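Amorpha-4,11-diene synthase (Artemisia annua, PDB 4GAX) is a sesquiterpene synthase that probably cyclises farnesyl diphosphate with loss of diphosphate, crystallised here as an alpha-bisabolol synthase mutant. Local coordinates at residues S263-A268 against V308-T313; R302-K307 against M358-E363; E366-E371 against G429-V434. One frame throughout, in Å; residues are numbered along the deposited sequence.

In the fold
Contacts 1 and 2 share helix 299-322 and touch directly, their centres about 9 Å apart. W265 of contact 1 reaches into contact 2: its CH2 lies 3.7 Å from K307 CB, and the lysine makes a cation-pi interaction with the ring. A second join is made by V308 CG1 and Y361 OH, 3.5 Å apart. Contact 3 continues along helix 351-370, its centre about 13 Å from that of contact 2 and about 21 Å from that of contact 1. Further along helix 299-322 runs the sequence DDIYD, which matches the aspartate-rich DDxxD motif that binds magnesium in class I terpene synthases; contacts 1 and 2 pack the preceding turns, while contact 3 does not involve that helix.

Contact 1 (S263-A268 against V308-T313); sequences SKWWKA and VIALVT
Two consecutive tryptophans, W265 and W266, converge on the methyl group of A310. CZ3 of W265 stands 4.1 Å from A310 CB, and the methyl meets that indole at its edge, close to the ring plane. CZ3 of W266 comes equally near A310 CB, but here the approach is oblique. At A310 CB the directions to the two CZ3 atoms diverge by about 65°. W265 CZ3 and W266 CZ3 are themselves 4.4 Å apart, so methyl and indole corners form a small apolar cluster. Both tryptophans have CG anti to the backbone N (chi1 176° for W265 and -175° for W266), which carries the six-membered halves of both indoles across the gap. The atoms within van der Waals reach are thus two indoles on one side and a methyl on the other, and the CA atoms of W266 and A310 stay 8.7 Å apart. The pairing joins helix 238-269 to helix 299-322 in the all-helical class I terpene synthase fold, on the stretch just ahead of the aspartate-rich sequence DDIYD. Farther out, W266 NE1 is hydrogen-bonded to D280 OD1, which fixes the rotation of that indole, and its ring also meets F269. W265 is held by a cation-pi interaction with K307 and by packing on L356 and T360 of helix 351-370. A310 also touches C285 of helix 282-292.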
loop_
_atom_site.group_PDB
_atom_site.type_symbol
_atom_site.label_atom_id
_atom_site.label_comp_id
_atom_site.label_asym_id
_atom_site.label_seq_id
_atom_site.Cartn_x
_atom_site.Cartn_y
_atom_site.Cartn_z
ATOM N N SER A 263 0.058 19.887 -7.155
ATOM C CA SER A 263 -0.819 20.947 -6.680
ATOM C C SER A 263 -0.995 21.999 -7.754
ATOM O O SER A 263 -2.100 22.518 -7.930
ATOM C CB SER A 263 -0.294 21.572 -5.379
ATOM O OG SER A 263 -0.248 20.593 -4.354
ATOM N N LYS A 264 0.084 22.310 -8.476
ATOM C CA LYS A 264 0.011 23.324 -9.543
ATOM C C LYS A 264 -0.843 22.836 -10.705
ATOM O O LYS A 264 -1.698 23.563 -11.209
ATOM C CB LYS A 264 1.406 23.705 -10.050
ATOM C CG LYS A 264 2.043 24.831 -9.266
ATOM C CD LYS A 264 3.560 24.777 -9.337
ATOM C CE LYS A 264 4.176 25.448 -8.121
ATOM N NZ LYS A 264 5.662 25.466 -8.186
ATOM N N TRP A 265 -0.574 21.605 -11.132
ATOM C CA TRP A 265 -1.368 20.920 -12.149
ATOM C C TRP A 265 -2.855 20.932 -11.807
ATOM O O TRP A 265 -3.696 21.281 -12.647
ATOM C CB TRP A 265 -0.883 19.478 -12.253
ATOM C CG TRP A 265 -1.649 18.575 -13.195
ATOM C CD1 TRP A 265 -1.483 18.469 -14.558
ATOM C CD2 TRP A 265 -2.642 17.598 -12.836
ATOM N NE1 TRP A 265 -2.333 17.508 -15.064
ATOM C CE2 TRP A 265 -3.051 16.957 -14.031
ATOM C CE3 TRP A 265 -3.234 17.215 -11.620
ATOM C CZ2 TRP A 265 -4.017 15.944 -14.042
ATOM C CZ3 TRP A 265 -4.192 16.214 -11.631
ATOM C CH2 TRP A 265 -4.574 15.585 -12.833
ATOM N N TRP A 266 -3.175 20.551 -10.570
ATOM C CA TRP A 266 -4.566 20.481 -10.118
ATOM C C TRP A 266 -5.206 21.862 -10.064
ATOM O O TRP A 266 -6.357 22.051 -10.477
ATOM C CB TRP A 266 -4.659 19.794 -8.736
ATOM C CG TRP A 266 -6.077 19.581 -8.284
ATOM C CD1 TRP A 266 -6.690 20.131 -7.190
ATOM C CD2 TRP A 266 -7.077 18.789 -8.946
ATOM N NE1 TRP A 266 -8.002 19.710 -7.119
ATOM C CE2 TRP A 266 -8.263 18.891 -8.188
ATOM C CE3 TRP A 266 -7.084 18.006 -10.110
ATOM C CZ2 TRP A 266 -9.443 18.228 -8.550
ATOM C CZ3 TRP A 266 -8.247 17.346 -10.464
ATOM C CH2 TRP A 266 -9.414 17.460 -9.686
ATOM N N LYS A 267 -4.465 22.829 -9.534
ATOM C CA LYS A 267 -4.975 24.186 -9.433
ATOM C C LYS A 267 -5.266 24.770 -10.815
ATOM O O LYS A 267 -6.183 25.575 -10.975
ATOM C CB LYS A 267 -3.985 25.083 -8.689
ATOM C CG LYS A 267 -4.405 26.561 -8.668
ATOM C CD LYS A 267 -3.338 27.433 -8.017
ATOM C CE LYS A 267 -3.687 28.917 -8.136
ATOM N NZ LYS A 267 -5.015 29.208 -7.538
ATOM N N ALA A 268 -4.493 24.362 -11.818
ATOM C CA ALA A 268 -4.719 24.865 -13.171
ATOM C C ALA A 268 -6.064 24.392 -13.684
ATOM O O ALA A 268 -6.764 25.116 -14.398
ATOM C CB ALA A 268 -3.615 24.388 -14.097
ATOM N N VAL A 308 -3.853 10.036 -12.375
ATOM C CA VAL A 308 -4.860 9.064 -12.777
ATOM C C VAL A 308 -5.895 8.879 -11.669
ATOM O O VAL A 308 -7.096 8.800 -11.942
ATOM C CB VAL A 308 -4.222 7.708 -13.174
ATOM C CG1 VAL A 308 -5.279 6.658 -13.403
ATOM C CG2 VAL A 308 -3.378 7.880 -14.440
ATOM N N ILE A 309 -5.443 8.840 -10.418
ATOM C CA ILE A 309 -6.390 8.757 -9.298
ATOM C C ILE A 309 -7.305 9.993 -9.230
ATOM O O ILE A 309 -8.515 9.881 -8.953
ATOM C CB ILE A 309 -5.658 8.493 -7.955
ATOM C CG1 ILE A 309 -4.994 7.119 -8.009
ATOM C CG2 ILE A 309 -6.626 8.577 -6.771
ATOM C CD1 ILE A 309 -3.997 6.841 -6.870
ATOM N N ALA A 310 -6.750 11.172 -9.514
ATOM C CA ALA A 310 -7.578 12.375 -9.577
ATOM C C ALA A 310 -8.601 12.255 -10.702
ATOM O O ALA A 310 -9.742 12.693 -10.559
ATOM C CB ALA A 310 -6.718 13.617 -9.767
ATOM N N LEU A 311 -8.204 11.640 -11.817
ATOM C CA LEU A 311 -9.122 11.482 -12.963
ATOM C C LEU A 311 -10.234 10.472 -12.682
ATOM O O LEU A 311 -11.385 10.660 -13.096
ATOM C CB LEU A 311 -8.351 11.056 -14.207
ATOM C CG LEU A 311 -7.526 12.132 -14.911
ATOM C CD1 LEU A 311 -6.698 11.437 -15.999
ATOM C CD2 LEU A 311 -8.469 13.177 -15.525
ATOM N N VAL A 312 -9.870 9.402 -11.979
ATOM C CA VAL A 312 -10.809 8.374 -11.547
ATOM C C VAL A 312 -11.846 8.967 -10.601
ATOM O O VAL A 312 -13.041 8.697 -10.709
ATOM C CB VAL A 312 -10.054 7.239 -10.809
ATOM C CG1 VAL A 312 -11.023 6.356 -10.042
ATOM C CG2 VAL A 312 -9.242 6.434 -11.794
ATOM N N THR A 313 -11.367 9.770 -9.664
ATOM C CA THR A 313 -12.232 10.445 -8.714
ATOM C C THR A 313 -13.259 11.309 -9.447
ATOM O O THR A 313 -14.452 11.263 -9.129
ATOM C CB THR A 313 -11.395 11.299 -7.736
ATOM O OG1 THR A 313 -10.456 10.455 -7.049
ATOM C CG2 THR A 313 -12.284 11.989 -6.725
#

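Contact 2 (R302-K307 against M358-E363); sequences RIFLAK and MDTYTE
A water molecule links K307 to E363 across the two helices: it accepts from K307 NZ at 2.6 Å and donates a weak bond to E363 OE2 at 3.2 Å. The ammonium and carboxylate do not meet directly, K307 NZ and E363 OE1 being 4.8 Å apart, so their attraction is probably relayed in part by this water. The lysine chain is extended beyond CG, and its base packs beside the threonine, with K307 CB 4.1 Å from T360 CG2. That same methyl touches the phenylalanine rim, where F304 CE1 is also 4.1 Å from T360 CG2. In T360, OG1 lies anti to the carbonyl carbon (chi1 -61°), which leaves CG2 anti to the backbone N and turned to the neighbouring helix, while OG1 bonds back to L356 O. F304 and Y361 form an offset edge-to-face pair, the edge of F304 set toward the tyrosine face with the planes at 86° and the centroids 5.8 Å apart. The nearest atoms of the pair are F304 CZ and Y361 CE1, at 3.9 Å. Replacing F304 with an alanine would probably leave the Y361 face without this edge and open a gap beside the T360 methyl. This is packing between two nearly antiparallel helices of the class I terpene synthase fold, whose short segments run at 153° with axes 11.3 Å apart. Around them, F304 also touches T425 of helix 419-429, K307 touches L262 of helix 238-269 and makes a cation-pi interaction with W265 of the same helix, and Y361 packs edge-to-face on W338 as well as meeting F357.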
loop_
_atom_site.group_PDB
_atom_site.type_symbol
_atom_site.label_atom_id
_atom_site.label_comp_id
_atom_site.label_asym_id
_atom_site.label_seq_id
_atom_site.Cartn_x
_atom_site.Cartn_y
_atom_site.Cartn_z
ATOM N N ARG A 302 4.830 7.905 -9.291
ATOM C CA ARG A 302 3.912 8.465 -8.300
ATOM C C ARG A 302 3.105 9.641 -8.840
ATOM O O ARG A 302 1.894 9.774 -8.579
ATOM C CB ARG A 302 4.680 8.945 -7.050
ATOM C CG ARG A 302 5.058 7.849 -6.075
ATOM C CD ARG A 302 5.508 8.468 -4.751
ATOM N NE ARG A 302 6.769 9.194 -4.904
ATOM C CZ ARG A 302 7.959 8.605 -4.972
ATOM N NH1 ARG A 302 8.046 7.273 -4.922
ATOM N NH2 ARG A 302 9.064 9.346 -5.095
ATOM N N ILE A 303 3.783 10.529 -9.560
ATOM C CA ILE A 303 3.107 11.728 -10.062
ATOM C C ILE A 303 2.028 11.338 -11.065
ATOM O O ILE A 303 0.906 11.838 -11.004
ATOM C CB ILE A 303 4.107 12.725 -10.678
ATOM C CG1 ILE A 303 4.930 13.371 -9.553
ATOM C CG2 ILE A 303 3.375 13.797 -11.492
ATOM C CD1 ILE A 303 6.124 14.192 -10.044
ATOM N N PHE A 304 2.347 10.410 -11.963
ATOM C CA PHE A 304 1.370 9.977 -12.965
ATOM C C PHE A 304 0.189 9.264 -12.291
ATOM O O PHE A 304 -0.966 9.479 -12.650
ATOM C CB PHE A 304 2.016 9.039 -13.994
ATOM C CG PHE A 304 1.078 8.627 -15.079
ATOM C CD1 PHE A 304 0.515 9.583 -15.913
ATOM C CD2 PHE A 304 0.702 7.298 -15.232
ATOM C CE1 PHE A 304 -0.395 9.223 -16.919
ATOM C CE2 PHE A 304 -0.207 6.923 -16.231
ATOM C CZ PHE A 304 -0.750 7.892 -17.085
ATOM N N LEU A 305 0.492 8.407 -11.322
ATOM C CA LEU A 305 -0.535 7.643 -10.635
ATOM C C LEU A 305 -1.468 8.583 -9.892
ATOM O O LEU A 305 -2.689 8.406 -9.909
ATOM C CB LEU A 305 0.103 6.628 -9.682
ATOM C CG LEU A 305 -0.821 5.800 -8.767
ATOM C CD1 LEU A 305 -1.804 4.954 -9.566
ATOM C CD2 LEU A 305 0.051 4.876 -7.861
ATOM N N ALA A 306 -0.902 9.609 -9.272
ATOM C CA ALA A 306 -1.720 10.587 -8.571
ATOM C C ALA A 306 -2.686 11.270 -9.542
ATOM O O ALA A 306 -3.861 11.460 -9.218
ATOM C CB ALA A 306 -0.829 11.626 -7.880
ATOM N N LYS A 307 -2.196 11.644 -10.724
ATOM C CA LYS A 307 -3.067 12.246 -11.740
ATOM C C LYS A 307 -4.187 11.303 -12.155
ATOM O O LYS A 307 -5.339 11.717 -12.278
ATOM C CB LYS A 307 -2.253 12.661 -12.964
ATOM C CG LYS A 307 -1.240 13.771 -12.646
ATOM C CD LYS A 307 -0.357 14.080 -13.865
ATOM C CE LYS A 307 0.586 15.264 -13.584
ATOM N NZ LYS A 307 1.433 15.579 -14.790
ATOM N N MET A 358 -7.655 13.477 -21.695
ATOM C CA MET A 358 -6.949 13.236 -22.944
ATOM C C MET A 358 -5.538 13.822 -22.910
ATOM O O MET A 358 -4.600 13.177 -23.371
ATOM C CB MET A 358 -7.742 13.778 -24.145
ATOM C CG MET A 358 -8.884 12.866 -24.580
ATOM S SD MET A 358 -8.292 11.283 -25.217
ATOM C CE MET A 358 -9.292 10.141 -24.315
ATOM N N ASP A 359 -5.397 15.029 -22.356
ATOM C CA ASP A 359 -4.089 15.683 -22.217
ATOM C C ASP A 359 -3.172 14.871 -21.321
ATOM O O ASP A 359 -1.962 14.793 -21.546
ATOM C CB ASP A 359 -4.229 17.078 -21.592
ATOM C CG ASP A 359 -4.708 18.135 -22.586
ATOM O OD1 ASP A 359 -4.868 17.828 -23.789
ATOM O OD2 ASP A 359 -4.914 19.291 -22.154
ATOM N N THR A 360 -3.740 14.301 -20.265
ATOM C CA THR A 360 -2.932 13.560 -19.307
ATOM C C THR A 360 -2.421 12.257 -19.924
ATOM O O THR A 360 -1.223 11.929 -19.844
ATOM C CB THR A 360 -3.746 13.267 -18.022
ATOM O OG1 THR A 360 -4.153 14.506 -17.410
ATOM C CG2 THR A 360 -2.925 12.471 -17.042
ATOM N N TYR A 361 -3.316 11.505 -20.557
ATOM C CA TYR A 361 -2.888 10.260 -21.190
ATOM C C TYR A 361 -2.038 10.481 -22.434
ATOM O O TYR A 361 -1.120 9.706 -22.697
ATOM C CB TYR A 361 -4.086 9.346 -21.493
ATOM C CG TYR A 361 -4.452 8.535 -20.293
ATOM C CD1 TYR A 361 -3.731 7.387 -19.970
ATOM C CD2 TYR A 361 -5.473 8.936 -19.444
ATOM C CE1 TYR A 361 -4.038 6.646 -18.851
ATOM C CE2 TYR A 361 -5.792 8.189 -18.311
ATOM C CZ TYR A 361 -5.077 7.055 -18.022
ATOM O OH TYR A 361 -5.386 6.306 -16.901
ATOM N N THR A 362 -2.331 11.534 -23.190
ATOM C CA THR A 362 -1.550 11.812 -24.389
ATOM C C THR A 362 -0.099 12.165 -24.041
ATOM O O THR A 362 0.827 11.770 -24.744
ATOM C CB THR A 362 -2.181 12.921 -25.225
ATOM O OG1 THR A 362 -3.446 12.458 -25.716
ATOM C CG2 THR A 362 -1.285 13.291 -26.404
ATOM N N GLU A 363 0.100 12.897 -22.951
ATOM C CA GLU A 363 1.456 13.193 -22.514
ATOM C C GLU A 363 2.216 11.896 -22.188
ATOM O O GLU A 363 3.402 11.754 -22.526
ATOM C CB GLU A 363 1.451 14.147 -21.320
ATOM C CG GLU A 363 2.709 14.038 -20.482
ATOM C CD GLU A 363 2.948 15.241 -19.598
ATOM O OE1 GLU A 363 3.960 15.229 -18.862
ATOM O OE2 GLU A 363 2.137 16.195 -19.638
HETATM O O HOH W 1 0.247 15.516 -17.134
#

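Contact 3 (E366-E371 against G429-V434); sequences EILAKE and GMSDIV
L368 and S431 bring their backbones closest, with CA atoms 7.7 Å apart, where the last turn of helix 351-370 passes the loop that leaves helix 419-429 at M430, the first residue to abandon helical angles. The chain then makes a tight turn through S431 and D432, closed by I433 N bonding to M430 O at 3.3 Å. S431 points toward the helix and is the loop residue that carries the contact. One branch of the leucine does the touching: L368 CD2 lies 3.6 Å from S431 CB and is just as near its OG, so a methyl rests alongside both atoms of the short serine side chain. OG sits between the backbone N and the carbonyl carbon (chi1 39°), which leaves it facing both the leucine methyl and the glutamate. E371 adds a looser approach from the end of the helix, its OE1 3.7 Å from S431 OG, too long to count as a hydrogen bond. The extended glutamate chain brings its carboxylate to the outer margin of the contact. In the all-helical class I terpene synthase fold this joins the C-terminal end of helix 351-370 to the loop between helices 419-429 and 436-443. L368 sinks among F377 of helix 374-399 and L428 of helix 419-429, while S431 also touches K373. M430 packs on L521 and A524 of helix 519-535, and V434 on I376 of helix 374-399 and Y427 of helix 419-429.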
loop_
_atom_site.group_PDB
_atom_site.type_symbol
_atom_site.label_atom_id
_atom_site.label_comp_id
_atom_site.label_asym_id
_atom_site.label_seq_id
_atom_site.Cartn_x
_atom_site.Cartn_y
_atom_site.Cartn_z
ATOM N N GLU A 366 3.027 9.859 -25.392
ATOM C CA GLU A 366 4.168 10.442 -26.109
ATOM C C GLU A 366 5.477 10.067 -25.431
ATOM O O GLU A 366 6.470 9.784 -26.108
ATOM C CB GLU A 366 4.021 11.968 -26.212
ATOM C CG GLU A 366 2.905 12.392 -27.177
ATOM C CD GLU A 366 2.645 13.905 -27.181
ATOM O OE1 GLU A 366 3.138 14.618 -26.267
ATOM O OE2 GLU A 366 1.939 14.381 -28.101
ATOM N N ILE A 367 5.478 10.072 -24.096
ATOM C CA ILE A 367 6.653 9.658 -23.329
ATOM C C ILE A 367 7.008 8.204 -23.631
ATOM O O ILE A 367 8.176 7.888 -23.903
ATOM C CB ILE A 367 6.444 9.860 -21.804
ATOM C CG1 ILE A 367 6.524 11.347 -21.451
ATOM C CG2 ILE A 367 7.479 9.085 -21.001
ATOM C CD1 ILE A 367 6.066 11.684 -20.014
ATOM N N LEU A 368 6.002 7.326 -23.606
ATOM C CA LEU A 368 6.234 5.908 -23.866
ATOM C C LEU A 368 6.615 5.629 -25.317
ATOM O O LEU A 368 7.484 4.795 -25.569
ATOM C CB LEU A 368 5.040 5.046 -23.435
ATOM C CG LEU A 368 4.844 5.067 -21.920
ATOM C CD1 LEU A 368 3.661 4.189 -21.497
ATOM C CD2 LEU A 368 6.115 4.618 -21.223
ATOM N N ALA A 369 5.980 6.322 -26.267
ATOM C CA ALA A 369 6.334 6.142 -27.677
ATOM C C ALA A 369 7.811 6.476 -27.932
ATOM O O ALA A 369 8.474 5.837 -28.761
ATOM C CB ALA A 369 5.431 6.977 -28.578
ATOM N N LYS A 370 8.322 7.478 -27.218
ATOM C CA LYS A 370 9.710 7.892 -27.388
ATOM C C LYS A 370 10.656 6.807 -26.859
ATOM O O LYS A 370 11.679 6.506 -27.478
ATOM C CB LYS A 370 9.961 9.243 -26.709
ATOM C CG LYS A 370 11.432 9.542 -26.454
ATOM C CD LYS A 370 11.888 10.832 -27.118
ATOM C CE LYS A 370 13.408 10.990 -26.992
ATOM N NZ LYS A 370 13.821 12.261 -26.323
ATOM N N GLU A 371 10.281 6.195 -25.737
ATOM C CA GLU A 371 11.040 5.077 -25.163
ATOM C C GLU A 371 10.818 3.762 -25.918
ATOM O O GLU A 371 11.357 2.725 -25.541
ATOM C CB GLU A 371 10.726 4.925 -23.664
ATOM C CG GLU A 371 11.494 5.927 -22.784
ATOM C CD GLU A 371 10.809 6.246 -21.453
ATOM O OE1 GLU A 371 9.860 5.531 -21.059
ATOM O OE2 GLU A 371 11.224 7.230 -20.796
ATOM N N GLY A 429 3.800 3.689 -15.216
ATOM C CA GLY A 429 4.744 4.539 -14.509
ATOM C C GLY A 429 6.085 3.849 -14.332
ATOM O O GLY A 429 7.111 4.513 -14.185
ATOM N N MET A 430 6.072 2.519 -14.346
ATOM C CA MET A 430 7.296 1.714 -14.251
ATOM C C MET A 430 7.611 0.972 -15.541
ATOM O O MET A 430 7.903 -0.230 -15.528
ATOM C CB MET A 430 7.179 0.708 -13.106
ATOM C CG MET A 430 7.224 1.344 -11.750
ATOM S SD MET A 430 7.197 0.132 -10.391
ATOM C CE MET A 430 5.637 0.627 -9.679
ATOM N N SER A 431 7.571 1.699 -16.650
ATOM C CA SER A 431 7.746 1.118 -17.976
ATOM C C SER A 431 9.072 0.382 -18.201
ATOM O O SER A 431 9.138 -0.555 -19.008
ATOM C CB SER A 431 7.593 2.214 -19.034
ATOM O OG SER A 431 8.191 3.415 -18.574
ATOM N N ASP A 432 10.126 0.808 -17.513
ATOM C CA ASP A 432 11.459 0.231 -17.724
ATOM C C ASP A 432 11.562 -1.253 -17.364
ATOM O O ASP A 432 12.446 -1.953 -17.865
ATOM C CB ASP A 432 12.500 1.013 -16.932
ATOM C CG ASP A 432 12.031 1.333 -15.532
ATOM O OD1 ASP A 432 10.860 1.750 -15.385
ATOM O OD2 ASP A 432 12.822 1.160 -14.580
ATOM N N ILE A 433 10.664 -1.734 -16.506
ATOM C CA ILE A 433 10.721 -3.125 -16.052
ATOM C C ILE A 433 9.496 -3.976 -16.428
ATOM O O ILE A 433 9.522 -5.208 -16.298
ATOM C CB ILE A 433 10.950 -3.227 -14.522
ATOM C CG1 ILE A 433 9.699 -2.797 -13.755
ATOM C CG2 ILE A 433 12.164 -2.409 -14.096
ATOM C CD1 ILE A 433 9.635 -3.359 -12.345
ATOM N N VAL A 434 8.426 -3.336 -16.888
ATOM C CA VAL A 434 7.243 -4.091 -17.300
ATOM C C VAL A 434 7.559 -5.056 -18.449
ATOM O O VAL A 434 8.259 -4.707 -19.395
ATOM C CB VAL A 434 6.055 -3.180 -17.685
ATOM C CG1 VAL A 434 5.499 -2.516 -16.461
ATOM C CG2 VAL A 434 6.485 -2.143 -18.684
#